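Local coordinates for sulfur oxidation protein SOXB (PDB 2WDD) that probably hydrolyses the sulfur-sulfur bond of cysteine S-thiosulfonates in the Sox pathway of sulfur oxidation, using two manganese ions, at residues A[266-274]-A[295-304]. Sequence-based numbering, arbitrary orientation. Where two conformers were deposited one is given.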
loop_
_atom_site.group_PDB
_atom_site.type_symbol
_atom_site.label_atom_id
_atom_site.label_comp_id
_atom_site.label_asym_id
_atom_site.label_seq_id
_atom_site.Cartn_x
_atom_site.Cartn_y
_atom_site.Cartn_z
ATOM N N MET A 266 5.999 1.759 -8.121
ATOM C CA MET A 266 7.397 1.581 -8.496
ATOM C C MET A 266 7.715 1.227 -9.941
ATOM O O MET A 266 8.741 1.663 -10.456
ATOM C CB MET A 266 8.135 0.669 -7.522
ATOM C CG MET A 266 9.641 0.854 -7.577
ATOM S SD MET A 266 10.480 -0.018 -6.238
ATOM C CE MET A 266 10.208 -1.730 -6.655
ATOM N N GLN A 267 6.875 0.425 -10.592
ATOM C CA GLN A 267 7.157 0.041 -11.972
ATOM C C GLN A 267 6.960 1.236 -12.886
ATOM O O GLN A 267 7.735 1.450 -13.824
ATOM C CB GLN A 267 6.269 -1.122 -12.409
ATOM C CG GLN A 267 6.424 -2.363 -11.520
ATOM C CD GLN A 267 7.876 -2.794 -11.386
ATOM O OE1 GLN A 267 8.570 -2.986 -12.386
ATOM N NE2 GLN A 267 8.340 -2.959 -10.148
ATOM N N LEU A 268 5.946 2.041 -12.599
ATOM C CA LEU A 268 5.735 3.250 -13.382
ATOM C C LEU A 268 6.899 4.220 -13.141
ATOM O O LEU A 268 7.402 4.850 -14.068
ATOM C CB LEU A 268 4.390 3.882 -13.046
ATOM C CG LEU A 268 4.045 5.174 -13.783
ATOM C CD1 LEU A 268 4.263 5.029 -15.301
ATOM C CD2 LEU A 268 2.596 5.556 -13.469
ATOM N N ASP A 269 7.358 4.314 -11.896
ATOM C CA ASP A 269 8.505 5.158 -11.608
ATOM C C ASP A 269 9.717 4.682 -12.412
ATOM O O ASP A 269 10.498 5.505 -12.898
ATOM C CB ASP A 269 8.845 5.109 -10.122
ATOM C CG ASP A 269 7.891 5.928 -9.272
ATOM O OD1 ASP A 269 7.300 6.900 -9.801
ATOM O OD2 ASP A 269 7.799 5.639 -8.056
ATOM N N ALA A 270 9.908 3.364 -12.513
ATOM C CA ALA A 270 11.062 2.843 -13.257
ATOM C C ALA A 270 10.963 3.229 -14.731
ATOM O O ALA A 270 11.976 3.556 -15.361
ATOM C CB ALA A 270 11.177 1.326 -13.101
ATOM N N ALA A 271 9.751 3.201 -15.276
ATOM C CA ALA A 271 9.544 3.572 -16.674
ATOM C C ALA A 271 9.872 5.051 -16.866
ATOM O O ALA A 271 10.501 5.433 -17.858
ATOM C CB ALA A 271 8.105 3.277 -17.102
ATOM N N LEU A 272 9.473 5.882 -15.904
ATOM C CA LEU A 272 9.755 7.312 -15.965
ATOM C C LEU A 272 11.250 7.604 -15.869
ATOM O O LEU A 272 11.743 8.557 -16.483
ATOM C CB LEU A 272 9.009 8.063 -14.862
ATOM C CG LEU A 272 7.487 8.118 -15.019
ATOM C CD1 LEU A 272 6.861 8.744 -13.779
ATOM C CD2 LEU A 272 7.107 8.908 -16.279
ATOM N N ALA A 273 11.969 6.790 -15.101
ATOM C CA ALA A 273 13.410 6.965 -14.950
ATOM C C ALA A 273 14.118 6.838 -16.301
ATOM O O ALA A 273 15.186 7.416 -16.510
ATOM C CB ALA A 273 13.973 5.954 -13.960
ATOM N N GLU A 274 13.523 6.086 -17.217
ATOM C CA GLU A 274 14.099 5.894 -18.547
ATOM C C GLU A 274 13.546 6.893 -19.557
ATOM O O GLU A 274 13.951 6.892 -20.717
ATOM C CB GLU A 274 13.811 4.480 -19.051
ATOM C CG GLU A 274 14.291 3.366 -18.135
ATOM C CD GLU A 274 14.088 1.992 -18.743
ATOM O OE1 GLU A 274 13.025 1.762 -19.355
ATOM O OE2 GLU A 274 14.995 1.145 -18.614
ATOM N N TRP A 295 17.432 0.622 -6.331
ATOM C CA TRP A 295 17.301 0.011 -7.637
ATOM C C TRP A 295 17.785 1.025 -8.664
ATOM O O TRP A 295 17.254 2.130 -8.748
ATOM C CB TRP A 295 15.821 -0.328 -7.870
ATOM C CG TRP A 295 15.516 -1.014 -9.147
ATOM C CD1 TRP A 295 16.384 -1.704 -9.956
ATOM C CD2 TRP A 295 14.231 -1.134 -9.743
ATOM N NE1 TRP A 295 15.713 -2.225 -11.035
ATOM C CE2 TRP A 295 14.385 -1.886 -10.931
ATOM C CE3 TRP A 295 12.954 -0.677 -9.393
ATOM C CZ2 TRP A 295 13.302 -2.199 -11.762
ATOM C CZ3 TRP A 295 11.889 -0.979 -10.225
ATOM C CH2 TRP A 295 12.066 -1.753 -11.383
ATOM N N ARG A 296 18.821 0.663 -9.411
ATOM C CA ARG A 296 19.380 1.553 -10.416
ATOM C C ARG A 296 18.638 1.344 -11.742
ATOM O O ARG A 296 18.656 0.246 -12.312
ATOM C CB ARG A 296 20.876 1.261 -10.608
ATOM C CG ARG A 296 21.555 2.209 -11.578
ATOM C CD ARG A 296 21.658 3.597 -10.995
ATOM N NE ARG A 296 22.448 4.491 -11.842
ATOM C CZ ARG A 296 22.643 5.781 -11.591
ATOM N NH1 ARG A 296 22.109 6.343 -10.514
ATOM N NH2 ARG A 296 23.371 6.514 -12.419
ATOM N N VAL A 297 17.988 2.398 -12.218
ATOM C CA VAL A 297 17.280 2.382 -13.492
ATOM C C VAL A 297 17.701 3.635 -14.255
ATOM O O VAL A 297 17.543 4.750 -13.760
ATOM C CB VAL A 297 15.747 2.352 -13.301
ATOM C CG1 VAL A 297 15.058 2.309 -14.667
ATOM C CG2 VAL A 297 15.330 1.144 -12.450
ATOM N N GLY A 298 18.285 3.450 -15.433
ATOM C CA GLY A 298 18.784 4.577 -16.204
ATOM C C GLY A 298 19.836 5.278 -15.360
ATOM O O GLY A 298 20.748 4.639 -14.840
ATOM N N LYS A 299 19.677 6.584 -15.172
ATOM C CA LYS A 299 20.592 7.362 -14.349
ATOM C C LYS A 299 19.914 7.742 -13.028
ATOM O O LYS A 299 20.236 8.762 -12.418
ATOM C CB LYS A 299 20.993 8.634 -15.102
ATOM C CG LYS A 299 21.761 8.366 -16.389
ATOM C CD LYS A 299 23.026 7.576 -16.108
ATOM C CE LYS A 299 23.637 7.027 -17.387
ATOM N NZ LYS A 299 25.010 6.493 -17.156
ATOM N N THR A 300 18.979 6.905 -12.585
ATOM C CA THR A 300 18.217 7.191 -11.373
ATOM C C THR A 300 18.311 6.059 -10.359
ATOM O O THR A 300 18.302 4.893 -10.735
ATOM C CB THR A 300 16.729 7.376 -11.753
ATOM O OG1 THR A 300 16.609 8.410 -12.736
ATOM C CG2 THR A 300 15.855 7.676 -10.532
ATOM N N TRP A 301 18.319 6.412 -9.076
ATOM C CA TRP A 301 18.223 5.422 -8.002
ATOM C C TRP A 301 16.761 5.425 -7.546
ATOM O O TRP A 301 16.157 6.489 -7.430
ATOM C CB TRP A 301 19.077 5.829 -6.801
ATOM C CG TRP A 301 20.545 5.696 -7.054
ATOM C CD1 TRP A 301 21.444 6.712 -7.208
ATOM C CD2 TRP A 301 21.280 4.478 -7.208
ATOM N NE1 TRP A 301 22.698 6.195 -7.446
ATOM C CE2 TRP A 301 22.627 4.829 -7.437
ATOM C CE3 TRP A 301 20.934 3.127 -7.166
ATOM C CZ2 TRP A 301 23.624 3.873 -7.648
ATOM C CZ3 TRP A 301 21.931 2.177 -7.360
ATOM C CH2 TRP A 301 23.255 2.559 -7.601
ATOM N N ILE A 302 16.228 4.253 -7.211
ATOM C CA ILE A 302 14.844 4.136 -6.736
ATOM C C ILE A 302 14.824 3.429 -5.384
ATOM O O ILE A 302 15.455 2.373 -5.213
ATOM C CB ILE A 302 13.992 3.371 -7.759
ATOM C CG1 ILE A 302 13.963 4.135 -9.091
ATOM C CG2 ILE A 302 12.561 3.177 -7.235
ATOM C CD1 ILE A 302 13.207 3.414 -10.198
ATOM N N VAL A 303 14.144 4.034 -4.411
ATOM C CA VAL A 303 14.003 3.456 -3.076
ATOM C C VAL A 303 12.509 3.412 -2.754
ATOM O O VAL A 303 11.833 4.435 -2.820
ATOM C CB VAL A 303 14.755 4.292 -2.034
ATOM C CG1 VAL A 303 14.455 3.815 -0.620
ATOM C CG2 VAL A 303 16.259 4.260 -2.334
ATOM N N ALA A 304 12.002 2.232 -2.400
ATOM C CA ALA A 304 10.579 2.058 -2.094
ATOM C C ALA A 304 10.230 2.467 -0.669
ATOM O O ALA A 304 11.060 2.374 0.235
ATOM C CB ALA A 304 10.156 0.615 -2.343
HETATM O O HOH W 1 17.238 8.331 -15.379
#
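Helix 266-273, carrying Met-266, Ala-270 and Ala-273, runs antiparallel (172°) to strand 300-304, their axes 9.5 Å apart, and packs on the beta hairpin that this strand forms with edge strand 295-297 through a type II' turn at Val-297 to Thr-300. The hairpin ends one sheet of the metallophosphoesterase-like domain expected for this 5'-nucleotidase relative. Met-266 reaches the hairpin with CG anti to its own N (chi1 -159°): CG lies in the plane of the Trp-295 ring, at its edge, 3.9 Å from CZ3, and also meets Ile-302 CG2, while SD rests against Ala-304 CB at 4.0 Å. SD and CE curl beside the indole in an oblique Met-aromatic contact. Cut back to an alanine here, the side chain would lose CG, SD and CE, and a gap would probably open between Trp-295, Ile-302 and Ala-304, leaving the indole edge less firmly held. Ala-270 CB comes obliquely to Trp-295 CH2 (3.6 Å), and Ala-270 CA meets Ile-302 CD1. Val-297 CG2 sits over the centre of one indole face, 3.5 Å above the plane, which probably helps fix the ring. Gln-267 brings OE1 to the ring edge but hydrogen-bonds Arg-61. Near the turn, Ala-273 CB packs on Val-297 CG1 and Thr-300, whose OG1 also bonds Ile-279 O. One water, in a short bond to Ala-273 O, donates to Thr-300 OG1 (2.7 Å) and accepts from Lys-299 N at 3.0 Å.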